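Local coordinates for protein sesquisabinene B synthase 2 (Santalum album, PDB 6A2A) that probably converts farnesyl diphosphate into the sesquiterpene sesquisabinene B, as a magnesium- or manganese-dependent plant terpene synthase of the Tpsb subfamily, at residues A[52-55]-A[56-59]; A[74-77]-A[78-82]; A[476-479]-A[480-484]. One frame throughout, in Å; residues are numbered along the deposited sequence.

Overall arrangement
All three interactions are helix starts, each formed by a few consecutive residues. Interaction 1 opens helix 55-73 at the surface, whereas interactions 2 and 3, at the starts of helices 78-90 and 477-485, are partly buried. The first two share one family region, the N-terminal one; interaction 1 forms the start of helix 55-73 and interaction 2 follows its end, with centres about 32 Å apart. Interaction 3 belongs to the metal-binding region, its centre about 54 Å and 49 Å from theirs, on the opposite side of the chain's centre. Chemistry differs accordingly: a hydrophobic staple with carboxylates around it, a lysine reaching back to carbonyls, and an amide pair along a helix that begins near metal-binding residues.

Interaction 1: A[52-55]-A[56-59]; sequences TVEE and KHLK
Val53 and Leu58 meet obliquely through their methyl groups, with Val53 CG1 3.5 Å from Leu58 CD1. Since Glu54 is the N-cap of helix 55-73, this joins the residue before the cap to the fourth helical residue, the pairing of a hydrophobic staple. Val53 CG1 also rests 3.7 Å from His57 CB, so one methyl serves two residues of the first turn. Glu54 runs alongside the imidazole in the same direction, but its carboxylate is steeply turned, the two planes lying 71° apart. Glu54 OE2 comes obliquely to within 3.3 Å of His57 CE1. The other oxygen, Glu54 OE1, is 3.7 Å from Lys56 CE; the lysine nitrogen itself makes no contact with the carboxylate, though their opposite charges probably attract. Glu55 crosses Leu58 at about a right angle: the bend of its chain at chi2 (54°) brings Glu55 OE1 back to 3.8 Å from Leu58 CD2. In the backbone, Glu54 O accepts two bonds. Leu58 N lies in the carbonyl plane at 3.2 Å from Glu54 O, while His57 N, 2.7 Å from Glu54 O, sits above that plane. Lys59 N then bonds to Glu55 O and continues the helix. The staple faces helix 239-270, where Val53 and Leu58 both touch Ile251 and His57 touches Leu247. His57 also meets Leu563 and Glu565 of the C-terminal tail, so this turn, just after helix 41-50, touches both the long helix and the chain end.

Interaction 2: A[74-77]-A[78-82]; sequences QTME and PLTKL
Lys81 NZ is gripped by several groups: it donates to Gln74 O at a short 2.5 Å, to water 1 at 3.0 Å and, beyond the two segments, to Ile72 O. The ammonium thus gathers carbonyls at the C-terminal end of helix 55-73, where its positive charge would probably suit the partial negative charge of a helix end. Water 1 is also held weakly by Met76 N. To get there, the lysine leaves its helix with CG opposite the backbone N (chi1 -179°) and then bends at each further torsion, curling back over the loop. Met76, extended beyond CG, crosses this stem at about a right angle and lays its sulfur on it, with Met76 SD 3.4 Å from Lys81 CE. The thioether also brushes Thr80, Met76 SD lying 4.1 Å from Thr80 CG2. Lys81 N also bonds to Glu77 O at 2.9 Å, closing the first turn. Pro78 lies alongside the Glu77 side chain and is covered by Tyr111 and Trp116, while Lys81 touches Ala104 of helix 98-110. Glu77 is the N-cap of helix 78-90 and Pro78 its first residue, a place that suits proline, which has no N-H to donate. Met76 and Lys81 take the two positions of a hydrophobic staple, here filled by a thioether and a lysine stem, in the short loop joining helices 55-73 and 78-90 of the largely helical N-terminal terpene synthase domain.

Interaction 3: A[476-479]-A[480-484]; sequences KSIQ and CYMNE
Gln479 and Asn483 join their amides one helical turn apart, NE2 of Gln479 donating to OD1 of Asn483 at 2.7 Å with an N-H...O angle of 152°. The acceptor lies in the glutamine amide plane, but the donor is tilted from the asparagine carbonyl plane, and the two amide planes lie 51° apart. The bend of Gln479 at chi2 (63°) turns its amide along the helix toward Asn483. Its other end, Gln479 OE1, lies 3.7 Å from Met482 SD. Met482 SD also packs on Ile478, 4.1 Å from Ile478 CG2, so Met482 spans a polar and an apolar neighbour. Backbone bonds hold this spacing: Asn483 N reaches Gln479 O at 2.8 Å, Met482 N reaches Ile478 O at 2.9 Å, and Cys480 N reaches Lys476 O at 3.0 Å. Farther out, Asn483 ND2 is held by Asn474 OD1 in the preceding loop, and Tyr481 stacks on the His495 ring of helix 489-510. Buried Ser477 bonds through OG to Asp461 OD2, tying the first turn to helix 447-462. Lys476 is the N-cap, and its side chain lies about 6 Å from those of Asn460 and Glu394, both magnesium-binding residues, although no metal is bound to this chain here. A short helix thus starts beside the metal site of the class I terpene synthase fold, close to the helix whose Asn460 opens the NSE/DTE metal-binding motif.

Interaction 1: A[52-55]-A[56-59]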
# COMPACT_ATOMS: atom_id res chain seq x y z
N THR A 52 -5.12 -18.29 -10.83
CA THR A 52 -5.25 -19.00 -9.56
C THR A 52 -4.95 -20.49 -9.78
O THR A 52 -5.56 -21.10 -10.67
CB THR A 52 -6.65 -18.83 -8.97
OG1 THR A 52 -7.01 -17.45 -9.09
CG2 THR A 52 -6.71 -19.28 -7.52
N VAL A 53 -4.02 -21.05 -9.01
CA VAL A 53 -3.67 -22.49 -9.11
C VAL A 53 -4.77 -23.28 -8.39
O VAL A 53 -5.00 -23.05 -7.23
CB VAL A 53 -2.30 -22.80 -8.48
CG1 VAL A 53 -1.99 -24.29 -8.51
CG2 VAL A 53 -1.18 -22.01 -9.15
N GLU A 54 -5.40 -24.21 -9.09
CA GLU A 54 -6.56 -24.94 -8.57
C GLU A 54 -6.15 -25.78 -7.36
O GLU A 54 -5.06 -26.38 -7.38
CB GLU A 54 -7.14 -25.86 -9.64
CG GLU A 54 -7.54 -25.17 -10.92
CD GLU A 54 -7.96 -26.15 -12.00
OE1 GLU A 54 -8.99 -26.83 -11.80
OE2 GLU A 54 -7.25 -26.26 -13.02
N GLU A 55 -7.03 -25.85 -6.36
CA GLU A 55 -6.77 -26.57 -5.08
C GLU A 55 -6.25 -27.99 -5.35
O GLU A 55 -5.45 -28.53 -4.57
CB GLU A 55 -8.05 -26.62 -4.23
CG GLU A 55 -7.91 -27.43 -2.95
CD GLU A 55 -6.77 -27.04 -2.01
OE1 GLU A 55 -6.64 -25.83 -1.71
OE2 GLU A 55 -6.03 -27.94 -1.57
N LYS A 56 -6.71 -28.61 -6.43
CA LYS A 56 -6.33 -30.00 -6.70
C LYS A 56 -4.86 -30.04 -7.17
O LYS A 56 -4.19 -31.03 -6.96
CB LYS A 56 -7.29 -30.63 -7.72
CG LYS A 56 -7.18 -30.11 -9.14
CD LYS A 56 -7.73 -31.05 -10.18
CE LYS A 56 -7.94 -30.37 -11.51
NZ LYS A 56 -8.00 -31.33 -12.64
N HIS A 57 -4.38 -28.96 -7.79
CA HIS A 57 -2.98 -28.84 -8.17
C HIS A 57 -2.11 -28.57 -6.93
O HIS A 57 -1.01 -29.08 -6.82
CB HIS A 57 -2.85 -27.78 -9.27
CG HIS A 57 -3.47 -28.17 -10.56
ND1 HIS A 57 -3.89 -27.24 -11.49
CD2 HIS A 57 -3.73 -29.38 -11.10
CE1 HIS A 57 -4.36 -27.86 -12.56
NE2 HIS A 57 -4.26 -29.18 -12.34
N LEU A 58 -2.58 -27.77 -5.98
CA LEU A 58 -1.86 -27.57 -4.68
C LEU A 58 -1.59 -28.91 -3.97
O LEU A 58 -0.52 -29.11 -3.40
CB LEU A 58 -2.70 -26.68 -3.77
CG LEU A 58 -2.37 -25.19 -3.75
CD1 LEU A 58 -1.66 -24.75 -5.03
CD2 LEU A 58 -3.62 -24.36 -3.49
N LYS A 59 -2.60 -29.77 -3.92
CA LYS A 59 -2.47 -31.06 -3.23
C LYS A 59 -1.54 -31.98 -4.05
O LYS A 59 -0.68 -32.63 -3.49
CB LYS A 59 -3.88 -31.61 -2.96
CG LYS A 59 -3.99 -33.05 -2.48
CD LYS A 59 -4.06 -33.20 -0.97
CE LYS A 59 -3.13 -34.28 -0.45
NZ LYS A 59 -1.72 -34.03 -0.86

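Interaction 2: A[74-77]-A[78-82]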
# COMPACT_ATOMS: atom_id res chain seq x y z
N GLN A 74 17.05 -41.57 -2.84
CA GLN A 74 17.17 -42.98 -3.32
C GLN A 74 18.61 -43.29 -3.76
O GLN A 74 19.35 -42.43 -4.26
CB GLN A 74 16.07 -43.17 -4.37
CG GLN A 74 16.36 -44.11 -5.52
CD GLN A 74 15.22 -44.00 -6.52
OE1 GLN A 74 14.06 -43.84 -6.14
NE2 GLN A 74 15.55 -44.04 -7.79
N THR A 75 19.05 -44.53 -3.52
CA THR A 75 20.37 -44.95 -3.99
C THR A 75 20.40 -44.90 -5.51
O THR A 75 19.46 -45.40 -6.15
CB THR A 75 20.73 -46.38 -3.57
OG1 THR A 75 20.32 -46.52 -2.22
CG2 THR A 75 22.20 -46.68 -3.71
N MET A 76 21.44 -44.24 -6.01
CA MET A 76 21.77 -44.17 -7.41
C MET A 76 23.26 -44.36 -7.54
O MET A 76 23.97 -44.14 -6.56
CB MET A 76 21.38 -42.80 -7.98
CG MET A 76 19.92 -42.52 -7.88
SD MET A 76 19.55 -40.90 -8.62
CE MET A 76 17.80 -40.79 -8.28
N GLU A 77 23.76 -44.69 -8.74
CA GLU A 77 25.17 -44.54 -9.00
C GLU A 77 25.54 -43.07 -8.77
O GLU A 77 24.69 -42.19 -8.95
CB GLU A 77 25.52 -44.95 -10.43
CG GLU A 77 25.23 -46.42 -10.74
CD GLU A 77 25.93 -47.38 -9.81
OE1 GLU A 77 27.12 -47.17 -9.50
OE2 GLU A 77 25.28 -48.35 -9.41
N PRO A 78 26.78 -42.81 -8.32
CA PRO A 78 27.16 -41.45 -7.90
C PRO A 78 27.06 -40.42 -9.03
O PRO A 78 26.63 -39.28 -8.80
CB PRO A 78 28.63 -41.53 -7.49
CG PRO A 78 29.08 -42.88 -8.05
CD PRO A 78 27.84 -43.73 -7.90
N LEU A 79 27.50 -40.77 -10.23
CA LEU A 79 27.37 -39.79 -11.33
C LEU A 79 25.90 -39.49 -11.56
O LEU A 79 25.51 -38.33 -11.80
CB LEU A 79 28.05 -40.31 -12.59
CG LEU A 79 27.97 -39.37 -13.78
CD1 LEU A 79 28.64 -38.03 -13.46
CD2 LEU A 79 28.60 -40.01 -15.00
N THR A 80 25.05 -40.52 -11.50
CA THR A 80 23.65 -40.38 -11.79
C THR A 80 23.03 -39.48 -10.71
O THR A 80 22.21 -38.66 -11.00
CB THR A 80 22.98 -41.76 -11.87
OG1 THR A 80 23.63 -42.47 -12.94
CG2 THR A 80 21.50 -41.67 -12.13
N LYS A 81 23.45 -39.64 -9.45
CA LYS A 81 22.92 -38.80 -8.40
C LYS A 81 23.39 -37.35 -8.62
O LYS A 81 22.59 -36.45 -8.43
CB LYS A 81 23.35 -39.34 -7.03
CG LYS A 81 22.83 -38.57 -5.81
CD LYS A 81 21.31 -38.37 -5.75
CE LYS A 81 20.48 -39.63 -5.61
NZ LYS A 81 20.55 -40.19 -4.25
N LEU A 82 24.62 -37.12 -9.02
CA LEU A 82 25.06 -35.69 -9.22
C LEU A 82 24.23 -35.09 -10.37
O LEU A 82 23.82 -33.95 -10.33
CB LEU A 82 26.53 -35.62 -9.57
CG LEU A 82 27.53 -35.89 -8.44
CD1 LEU A 82 28.92 -35.69 -8.93
CD2 LEU A 82 27.31 -35.04 -7.20
O HOH W 1 22.98 -41.99 -4.01

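Interaction 3: A[476-479]-A[480-484]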
# COMPACT_ATOMS: atom_id res chain seq x y z
N LYS A 476 32.38 5.63 -18.81
CA LYS A 476 32.05 4.25 -18.75
C LYS A 476 33.35 3.44 -18.75
O LYS A 476 34.36 3.93 -19.20
CB LYS A 476 31.17 3.90 -19.96
CG LYS A 476 29.79 4.54 -20.00
CD LYS A 476 28.80 3.87 -19.09
CE LYS A 476 27.47 4.60 -19.00
NZ LYS A 476 27.29 5.26 -17.68
N SER A 477 33.31 2.24 -18.19
CA SER A 477 34.48 1.40 -18.03
C SER A 477 35.44 1.26 -19.21
O SER A 477 36.59 1.52 -19.09
CB SER A 477 34.07 -0.00 -17.54
OG SER A 477 33.37 0.02 -16.35
N ILE A 478 34.94 0.81 -20.33
CA ILE A 478 35.78 0.61 -21.49
C ILE A 478 36.49 1.89 -21.90
O ILE A 478 37.66 1.90 -22.00
CB ILE A 478 35.01 0.02 -22.67
CG1 ILE A 478 34.43 -1.33 -22.31
CG2 ILE A 478 35.91 -0.16 -23.86
CD1 ILE A 478 33.38 -1.82 -23.25
N GLN A 479 35.75 2.98 -22.07
CA GLN A 479 36.31 4.24 -22.48
C GLN A 479 37.33 4.75 -21.49
O GLN A 479 38.35 5.23 -21.89
CB GLN A 479 35.25 5.29 -22.77
CG GLN A 479 35.77 6.54 -23.45
CD GLN A 479 36.37 6.30 -24.82
OE1 GLN A 479 35.77 5.71 -25.67
NE2 GLN A 479 37.57 6.76 -25.01
N CYS A 480 37.06 4.61 -20.21
CA CYS A 480 38.00 5.03 -19.21
C CYS A 480 39.33 4.30 -19.36
O CYS A 480 40.35 4.89 -19.23
CB CYS A 480 37.48 4.76 -17.81
SG CYS A 480 36.29 5.91 -17.24
N TYR A 481 39.28 3.01 -19.57
CA TYR A 481 40.48 2.23 -19.75
C TYR A 481 41.15 2.58 -21.06
O TYR A 481 42.33 2.68 -21.12
CB TYR A 481 40.21 0.75 -19.67
CG TYR A 481 41.46 -0.06 -19.73
CD1 TYR A 481 42.26 -0.19 -18.64
CD2 TYR A 481 41.84 -0.67 -20.89
CE1 TYR A 481 43.41 -0.92 -18.69
CE2 TYR A 481 43.00 -1.40 -20.96
CZ TYR A 481 43.77 -1.53 -19.86
OH TYR A 481 44.89 -2.25 -19.93
N MET A 482 40.37 2.82 -22.10
CA MET A 482 40.89 3.25 -23.37
C MET A 482 41.66 4.55 -23.20
O MET A 482 42.74 4.69 -23.70
CB MET A 482 39.79 3.51 -24.35
CG MET A 482 39.25 2.28 -24.95
SD MET A 482 37.89 2.66 -25.99
CE MET A 482 38.75 3.33 -27.41
N ASN A 483 41.10 5.49 -22.46
CA ASN A 483 41.73 6.75 -22.24
C ASN A 483 43.02 6.65 -21.48
O ASN A 483 43.90 7.44 -21.67
CB ASN A 483 40.82 7.70 -21.50
CG ASN A 483 39.64 8.14 -22.31
OD1 ASN A 483 39.53 7.84 -23.46
ND2 ASN A 483 38.74 8.83 -21.68
N GLU A 484 43.09 5.73 -20.56
CA GLU A 484 44.25 5.59 -19.76
C GLU A 484 45.44 5.11 -20.53
O GLU A 484 46.44 5.80 -20.67
CB GLU A 484 44.03 4.46 -18.76
CG GLU A 484 43.49 4.85 -17.42
CD GLU A 484 43.78 3.83 -16.37
OE1 GLU A 484 42.87 3.34 -15.71
OE2 GLU A 484 44.95 3.52 -16.21